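Local atomic coordinates of acyl-CoA dehydrogenase (Mycobacterium thermoresistibile, PDB entry 3NF4), a protein that probably oxidises acyl-CoA thioesters to their 2,3-enoyl derivatives, passing the electrons to its bound flavin-adenine dinucleotide. Residues Lys33-Ile38 with Ala89-Val94; Lys44-Pro49 with Gly211-Pro216. All blocks are in the same frame, centred on the assembly; numbering follows the deposited sequence.

Contact 1. Residues Lys33-Ile38 with Ala89-Val94; sequences KVLDPI and ARWASV
Leu35 and Ile38 reach the same end of the Trp91 indole, its six-membered ring, and form one wall of the hollow that holds it; Val39 and His42 of helix 39-45, with Pro49 and Ala214, line more of it. Leu35 comes at the ring obliquely, its CD2 branch lying 3.9 Å from Trp91 CE3. Ile38 arrives at the rim instead: its CD1 sits close to the plane of the indole, 3.9 Å from Trp91 CZ3. The isoleucine can do this because its CG1 is wedged between backbone N and carbonyl carbon (chi1 56°), which carries the ethyl arm inward from a CB that does not itself aim at the tryptophan. Val94 CG2, from the first turn of helix 92-104, lies over one face of the indole, toward its rim, while Val94 CG1 brushes Leu35 CD2 at 4.4 Å, so leucine, valine and indole nest together. Trp91 occupies the N-cap position of that helix, and its NE1 is hydrogen-bonded to Glu43, which would limit how far the ring can turn.

Leu35 also meets Arg90, CB to CB at 4.2 Å. Beside this pair Asp36 CB rests 4.3 Å from Arg90 CG, methylene on methylene. The charged ends part company: Asp36 pairs with Arg356, Arg90 with Asp32 and Glu86. No hydrogen bond or salt bridge spans the two segments, so the contact itself is apolar, resting on the fit of aliphatic groups around an indole, while the charges are probably balanced by partners outside it.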
ATOM      1  N   LYS A  33      37.359   8.148  -0.846  1.00 67.02           N
ATOM      2  CA  LYS A  33      38.759   7.749  -0.666  1.00 68.56           C
ATOM      3  C   LYS A  33      38.973   6.801   0.510  1.00 67.88           C
ATOM      4  O   LYS A  33      39.769   5.874   0.429  1.00 68.62           O
ATOM      5  CB  LYS A  33      39.664   8.979  -0.495  1.00 70.34           C
ATOM      6  CG  LYS A  33      41.108   8.629  -0.149  1.00 72.43           C
ATOM      7  CD  LYS A  33      42.030   9.836  -0.160  1.00 78.09           C
ATOM      8  CE  LYS A  33      43.462   9.378   0.126  1.00 83.34           C
ATOM      9  NZ  LYS A  33      44.438  10.505   0.174  1.00 88.34           N
ATOM     10  N   VAL A  34      38.271   7.050   1.603  1.00 66.85           N
ATOM     11  CA  VAL A  34      38.482   6.305   2.829  1.00 65.88           C
ATOM     12  C   VAL A  34      37.455   5.211   3.081  1.00 63.91           C
ATOM     13  O   VAL A  34      37.846   4.115   3.450  1.00 64.05           O
ATOM     14  CB  VAL A  34      38.634   7.264   4.036  1.00 66.71           C
ATOM     15  CG1 VAL A  34      38.478   6.550   5.367  1.00 64.77           C
ATOM     16  CG2 VAL A  34      39.996   7.951   3.963  1.00 69.19           C
ATOM     17  N   LEU A  35      36.164   5.491   2.867  1.00 62.62           N
ATOM     18  CA  LEU A  35      35.083   4.519   3.156  1.00 60.36           C
ATOM     19  C   LEU A  35      34.783   3.526   2.036  1.00 60.08           C
ATOM     20  O   LEU A  35      34.762   2.335   2.277  1.00 59.08           O
ATOM     21  CB  LEU A  35      33.794   5.227   3.577  1.00 58.88           C
ATOM     22  CG  LEU A  35      33.919   6.307   4.654  1.00 58.98           C
ATOM     23  CD1 LEU A  35      32.593   7.064   4.823  1.00 54.15           C
ATOM     24  CD2 LEU A  35      34.434   5.728   5.972  1.00 55.23           C
ATOM     25  N   ASP A  36      34.566   4.025   0.817  1.00 61.56           N
ATOM     26  CA  ASP A  36      34.152   3.204  -0.337  1.00 62.03           C
ATOM     27  C   ASP A  36      35.035   1.994  -0.728  1.00 62.56           C
ATOM     28  O   ASP A  36      34.493   0.961  -1.116  1.00 61.50           O
ATOM     29  CB  ASP A  36      33.919   4.095  -1.562  1.00 63.14           C
ATOM     30  CG  ASP A  36      33.367   3.321  -2.766  1.00 66.74           C
ATOM     31  OD1 ASP A  36      34.040   3.291  -3.814  1.00 70.07           O
ATOM     32  OD2 ASP A  36      32.263   2.722  -2.668  1.00 71.07           O
ATOM     33  N   PRO A  37      36.384   2.114  -0.649  1.00 63.45           N
ATOM     34  CA  PRO A  37      37.218   1.015  -1.150  1.00 63.88           C
ATOM     35  C   PRO A  37      37.347  -0.192  -0.218  1.00 63.43           C
ATOM     36  O   PRO A  37      37.791  -1.251  -0.668  1.00 63.71           O
ATOM     37  CB  PRO A  37      38.612   1.653  -1.321  1.00 65.87           C
ATOM     38  CG  PRO A  37      38.432   3.137  -1.130  1.00 66.36           C
ATOM     39  CD  PRO A  37      37.201   3.280  -0.262  1.00 64.78           C
ATOM     40  N   ILE A  38      36.990  -0.022   1.062  1.00 62.47           N
ATOM     41  CA  ILE A  38      37.100  -1.072   2.100  1.00 60.96           C
ATOM     42  C   ILE A  38      35.751  -1.596   2.657  1.00 59.21           C
ATOM     43  O   ILE A  38      35.734  -2.576   3.412  1.00 59.42           O
ATOM     44  CB  ILE A  38      37.968  -0.589   3.306  1.00 61.67           C
ATOM     45  CG1 ILE A  38      37.407   0.719   3.903  1.00 61.22           C
ATOM     46  CG2 ILE A  38      39.461  -0.447   2.908  1.00 62.80           C
ATOM     47  CD1 ILE A  38      38.101   1.183   5.192  1.00 61.54           C
ATOM     48  N   ALA A  89      25.453   7.056   2.147  1.00 45.49           N
ATOM     49  CA  ALA A  89      25.465   6.502   0.803  1.00 45.30           C
ATOM     50  C   ALA A  89      26.704   5.653   0.483  1.00 46.38           C
ATOM     51  O   ALA A  89      26.667   4.859  -0.473  1.00 46.68           O
ATOM     52  CB  ALA A  89      25.273   7.618  -0.249  1.00 45.29           C
ATOM     53  N   ARG A  90      27.782   5.789   1.270  1.00 46.86           N
ATOM     54  CA  ARG A  90      28.951   4.911   1.136  1.00 47.90           C
ATOM     55  C   ARG A  90      28.950   3.789   2.195  1.00 48.18           C
ATOM     56  O   ARG A  90      29.207   2.616   1.868  1.00 47.86           O
ATOM     57  CB  ARG A  90      30.289   5.695   1.228  1.00 49.81           C
ATOM     58  CG  ARG A  90      30.748   6.488  -0.031  1.00 50.57           C
ATOM     59  CD  ARG A  90      29.768   7.577  -0.375  1.00 51.24           C
ATOM     60  NE  ARG A  90      30.319   8.491  -1.364  1.00 55.81           N
ATOM     61  CZ  ARG A  90      29.737   9.619  -1.750  1.00 55.17           C
ATOM     62  NH1 ARG A  90      30.339  10.370  -2.662  1.00 58.61           N
ATOM     63  NH2 ARG A  90      28.565  10.002  -1.237  1.00 52.68           N
ATOM     64  N   TRP A  91      28.672   4.135   3.456  1.00 48.24           N
ATOM     65  CA  TRP A  91      28.770   3.139   4.547  1.00 48.38           C
ATOM     66  C   TRP A  91      27.758   3.392   5.643  1.00 47.51           C
ATOM     67  O   TRP A  91      28.041   4.196   6.550  1.00 47.14           O
ATOM     68  CB  TRP A  91      30.179   3.160   5.172  1.00 49.56           C
ATOM     69  CG  TRP A  91      30.586   1.884   5.900  1.00 50.75           C
ATOM     70  CD1 TRP A  91      29.757   0.926   6.451  1.00 50.08           C
ATOM     71  CD2 TRP A  91      31.933   1.451   6.183  1.00 51.75           C
ATOM     72  NE1 TRP A  91      30.508  -0.083   7.012  1.00 51.26           N
ATOM     73  CE2 TRP A  91      31.840   0.218   6.877  1.00 51.26           C
ATOM     74  CE3 TRP A  91      33.203   1.980   5.906  1.00 51.71           C
ATOM     75  CZ2 TRP A  91      32.972  -0.493   7.294  1.00 53.59           C
ATOM     76  CZ3 TRP A  91      34.329   1.280   6.326  1.00 51.89           C
ATOM     77  CH2 TRP A  91      34.210   0.055   7.011  1.00 54.02           C
ATOM     78  N   ALA A  92      26.618   2.687   5.593  1.00 46.50           N
ATOM     79  CA  ALA A  92      25.500   2.965   6.526  1.00 46.82           C
ATOM     80  C   ALA A  92      25.882   2.781   7.993  1.00 47.56           C
ATOM     81  O   ALA A  92      25.542   3.612   8.839  1.00 48.77           O
ATOM     82  CB  ALA A  92      24.235   2.106   6.196  1.00 46.61           C
ATOM     83  N   SER A  93      26.574   1.689   8.297  1.00 46.91           N
ATOM     84  CA  SER A  93      27.003   1.420   9.671  1.00 47.25           C
ATOM     85  C   SER A  93      27.868   2.529  10.286  1.00 46.95           C
ATOM     86  O   SER A  93      27.703   2.866  11.434  1.00 46.69           O
ATOM     87  CB  SER A  93      27.697   0.063   9.759  1.00 47.40           C
ATOM     88  OG  SER A  93      28.136  -0.152  11.082  1.00 51.59           O
ATOM     89  N   VAL A  94      28.755   3.127   9.493  1.00 47.22           N
ATOM     90  CA  VAL A  94      29.593   4.225   9.942  1.00 47.06           C
ATOM     91  C   VAL A  94      28.790   5.506  10.226  1.00 47.91           C
ATOM     92  O   VAL A  94      29.057   6.239  11.210  1.00 49.08           O
ATOM     93  CB  VAL A  94      30.738   4.485   8.916  1.00 48.14           C
ATOM     94  CG1 VAL A  94      31.406   5.856   9.137  1.00 47.53           C
ATOM     95  CG2 VAL A  94      31.786   3.342   8.991  1.00 47.31           C
TER

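Contact 2. Residues Lys44-Pro49 with Gly211-Pro216; sequences KDETYP and GLHAVP
His213, Glu46 and Ala214 bury the most surface here, and the first two meet as a flat stack. The Glu46 carboxylate lies over one face of the His213 imidazole with the two planes only 10° apart; its OE2 hovers above the middle of the ring, and CD comes within 3.5 Å of His213 ND1. This is a face-on approach, without a hydrogen bond between the two side chains. Lower down the glutamate, CG makes a CH-pi contact with the same face, 4.1 Å from the ring centroid. The chain of Glu46 runs extended beyond CG, which lays its methylene and its acid end across the imidazole together. Gly211 CA lies over the rim of the opposite face. Glu46 OE2 also forms a salt bridge to Arg353 of the second subunit, a charge that would probably steady the carboxylate over the ring.

Ala214 uses both its methyl and its carbonyl oxygen. Its CB is 3.8 Å from Thr47 O and packs on Pro49 CD, while its own O lies 3.7 Å from Tyr48 CA. Farther along, the tyrosine ring meets Pro216 obliquely, Tyr48 CD1 lying 4.0 Å from Pro216 CD. Tyr48 CG is anti to the backbone N (chi1 -165°), which carries the ring out to this proline. The tyrosine hydroxyl is hydrogen-bonded to His169 NE2.

Glu46, with positive phi, is where the chain leaves helix 39-45, and the segment beyond it runs against the loop that joins strand 201-203 to strand 217-228. Glu43 of that helix accepts hydrogen bonds from the backbone N atoms of His213 and Ala214, and helix 357-367 packs on the loop through Leu212 and His213.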
ATOM      1  N   LYS A  44      31.486  -7.874   5.031  1.00 56.18           N
ATOM      2  CA  LYS A  44      31.499  -9.313   4.772  1.00 58.07           C
ATOM      3  C   LYS A  44      32.227 -10.100   5.886  1.00 58.86           C
ATOM      4  O   LYS A  44      31.755 -11.157   6.280  1.00 57.46           O
ATOM      5  CB  LYS A  44      32.119  -9.625   3.402  1.00 58.66           C
ATOM      6  CG  LYS A  44      32.255 -11.132   3.122  1.00 63.22           C
ATOM      7  CD  LYS A  44      33.280 -11.417   2.017  1.00 68.78           C
ATOM      8  CE  LYS A  44      33.364 -12.930   1.675  1.00 71.43           C
ATOM      9  NZ  LYS A  44      34.083 -13.770   2.700  1.00 71.35           N
ATOM     10  N   ASP A  45      33.372  -9.573   6.359  1.00 60.68           N
ATOM     11  CA  ASP A  45      34.193 -10.222   7.408  1.00 61.94           C
ATOM     12  C   ASP A  45      33.707  -9.949   8.826  1.00 61.58           C
ATOM     13  O   ASP A  45      34.084 -10.675   9.737  1.00 61.67           O
ATOM     14  CB  ASP A  45      35.652  -9.778   7.334  1.00 63.44           C
ATOM     15  CG  ASP A  45      36.420 -10.420   6.181  1.00 66.77           C
ATOM     16  OD1 ASP A  45      36.005 -11.494   5.694  1.00 68.08           O
ATOM     17  OD2 ASP A  45      37.466  -9.844   5.775  1.00 70.95           O
ATOM     18  N   GLU A  46      32.885  -8.902   8.993  1.00 60.90           N
ATOM     19  CA  GLU A  46      32.355  -8.440  10.301  1.00 60.76           C
ATOM     20  C   GLU A  46      33.457  -7.903  11.232  1.00 61.92           C
ATOM     21  O   GLU A  46      33.501  -8.200  12.424  1.00 62.53           O
ATOM     22  CB  GLU A  46      31.428  -9.492  10.972  1.00 59.60           C
ATOM     23  CG  GLU A  46      30.364 -10.050   9.997  1.00 59.31           C
ATOM     24  CD  GLU A  46      29.200 -10.842  10.643  1.00 60.98           C
ATOM     25  OE1 GLU A  46      28.953 -10.721  11.865  1.00 62.73           O
ATOM     26  OE2 GLU A  46      28.513 -11.594   9.910  1.00 58.68           O
ATOM     27  N   THR A  47      34.345  -7.090  10.670  1.00 62.66           N
ATOM     28  CA  THR A  47      35.472  -6.544  11.423  1.00 63.68           C
ATOM     29  C   THR A  47      35.403  -5.026  11.564  1.00 64.01           C
ATOM     30  O   THR A  47      34.780  -4.353  10.752  1.00 63.74           O
ATOM     31  CB  THR A  47      36.826  -6.928  10.778  1.00 64.47           C
ATOM     32  OG1 THR A  47      36.822  -6.575   9.389  1.00 62.66           O
ATOM     33  CG2 THR A  47      37.123  -8.460  10.958  1.00 65.04           C
ATOM     34  N   TYR A  48      36.053  -4.515  12.602  1.00 64.96           N
ATOM     35  CA  TYR A  48      36.116  -3.100  12.906  1.00 65.64           C
ATOM     36  C   TYR A  48      37.069  -2.358  11.950  1.00 67.05           C
ATOM     37  O   TYR A  48      38.154  -2.874  11.651  1.00 67.92           O
ATOM     38  CB  TYR A  48      36.546  -2.906  14.373  1.00 66.11           C
ATOM     39  CG  TYR A  48      36.287  -1.511  14.878  1.00 66.47           C
ATOM     40  CD1 TYR A  48      34.991  -1.097  15.171  1.00 66.13           C
ATOM     41  CD2 TYR A  48      37.330  -0.593  15.038  1.00 66.94           C
ATOM     42  CE1 TYR A  48      34.734   0.189  15.600  1.00 67.13           C
ATOM     43  CE2 TYR A  48      37.080   0.704  15.474  1.00 67.38           C
ATOM     44  CZ  TYR A  48      35.776   1.080  15.748  1.00 67.17           C
ATOM     45  OH  TYR A  48      35.479   2.337  16.177  1.00 66.95           O
ATOM     46  N   PRO A  49      36.668  -1.150  11.467  1.00 67.33           N
ATOM     47  CA  PRO A  49      37.526  -0.289  10.641  1.00 68.56           C
ATOM     48  C   PRO A  49      38.476   0.641  11.444  1.00 70.18           C
ATOM     49  O   PRO A  49      38.140   1.792  11.779  1.00 69.58           O
ATOM     50  CB  PRO A  49      36.514   0.527   9.822  1.00 67.69           C
ATOM     51  CG  PRO A  49      35.351   0.680  10.725  1.00 66.74           C
ATOM     52  CD  PRO A  49      35.322  -0.556  11.624  1.00 66.82           C
ATOM     53  N   GLY A 211      22.468  -7.658   9.451  1.00 42.59           N
ATOM     54  CA  GLY A 211      23.328  -6.715   8.680  1.00 42.75           C
ATOM     55  C   GLY A 211      23.894  -5.597   9.569  1.00 42.83           C
ATOM     56  O   GLY A 211      23.678  -5.599  10.800  1.00 41.71           O
ATOM     57  N   LEU A 212      24.612  -4.652   8.963  1.00 43.10           N
ATOM     58  CA  LEU A 212      25.189  -3.498   9.686  1.00 44.88           C
ATOM     59  C   LEU A 212      26.269  -3.963  10.672  1.00 46.29           C
ATOM     60  O   LEU A 212      26.235  -3.640  11.860  1.00 47.39           O
ATOM     61  CB  LEU A 212      24.079  -2.735  10.416  1.00 43.91           C
ATOM     62  CG  LEU A 212      24.029  -1.211  10.544  1.00 46.99           C
ATOM     63  CD1 LEU A 212      23.585  -0.510   9.225  1.00 42.10           C
ATOM     64  CD2 LEU A 212      23.083  -0.809  11.739  1.00 46.99           C
ATOM     65  N   HIS A 213      27.215  -4.746  10.171  1.00 48.01           N
ATOM     66  CA  HIS A 213      28.090  -5.570  11.020  1.00 49.70           C
ATOM     67  C   HIS A 213      29.312  -4.861  11.605  1.00 51.77           C
ATOM     68  O   HIS A 213      29.771  -5.257  12.688  1.00 53.50           O
ATOM     69  CB  HIS A 213      28.612  -6.785  10.250  1.00 49.44           C
ATOM     70  CG  HIS A 213      27.544  -7.665   9.675  1.00 48.16           C
ATOM     71  ND1 HIS A 213      26.681  -8.405  10.459  1.00 49.92           N
ATOM     72  CD2 HIS A 213      27.244  -7.975   8.394  1.00 46.42           C
ATOM     73  CE1 HIS A 213      25.875  -9.112   9.684  1.00 49.04           C
ATOM     74  NE2 HIS A 213      26.198  -8.871   8.425  1.00 49.88           N
ATOM     75  N   ALA A 214      29.847  -3.851  10.902  1.00 51.64           N
ATOM     76  CA  ALA A 214      31.189  -3.330  11.174  1.00 52.45           C
ATOM     77  C   ALA A 214      31.422  -2.712  12.568  1.00 53.20           C
ATOM     78  O   ALA A 214      32.391  -3.047  13.238  1.00 53.87           O
ATOM     79  CB  ALA A 214      31.594  -2.354  10.102  1.00 52.79           C
ATOM     80  N   VAL A 215      30.573  -1.765  12.956  1.00 52.75           N
ATOM     81  CA  VAL A 215      30.615  -1.154  14.276  1.00 53.08           C
ATOM     82  C   VAL A 215      29.788  -2.096  15.182  1.00 52.28           C
ATOM     83  O   VAL A 215      28.628  -2.366  14.869  1.00 51.28           O
ATOM     84  CB  VAL A 215      29.940   0.241  14.241  1.00 52.91           C
ATOM     85  CG1 VAL A 215      29.906   0.872  15.613  1.00 54.81           C
ATOM     86  CG2 VAL A 215      30.634   1.177  13.258  1.00 54.19           C
ATOM     87  N   PRO A 216      30.368  -2.570  16.307  1.00 52.01           N
ATOM     88  CA  PRO A 216      29.660  -3.583  17.101  1.00 51.31           C
ATOM     89  C   PRO A 216      28.528  -3.014  17.979  1.00 51.06           C
ATOM     90  O   PRO A 216      28.575  -1.860  18.394  1.00 51.02           O
ATOM     91  CB  PRO A 216      30.777  -4.183  17.975  1.00 52.09           C
ATOM     92  CG  PRO A 216      31.775  -3.045  18.158  1.00 52.94           C
ATOM     93  CD  PRO A 216      31.565  -2.055  17.007  1.00 52.85           C
TER

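How the contacts relate
The two contacts lie with centres about 12 Å apart, on the same side of the chain's centre, and their segments alternate along the chain: 33-38, 44-49, 89-94, then 211-216. Contact 1 stays within the helical N-terminal domain, whereas contact 2 joins that domain to the beta-rich middle domain. Helix 39-45 follows 33-38 and ends inside 44-49. The contacts also touch directly: Trp91 CZ2 lies 3.6 Å from Ala214 CB, and Trp91 CH2 is 3.7 Å from Pro49 CB. The tryptophan thus links packing inside one domain to the domain interface. From side chain to FAD, Trp91 is about 13 Å away and Val215 about 9 Å.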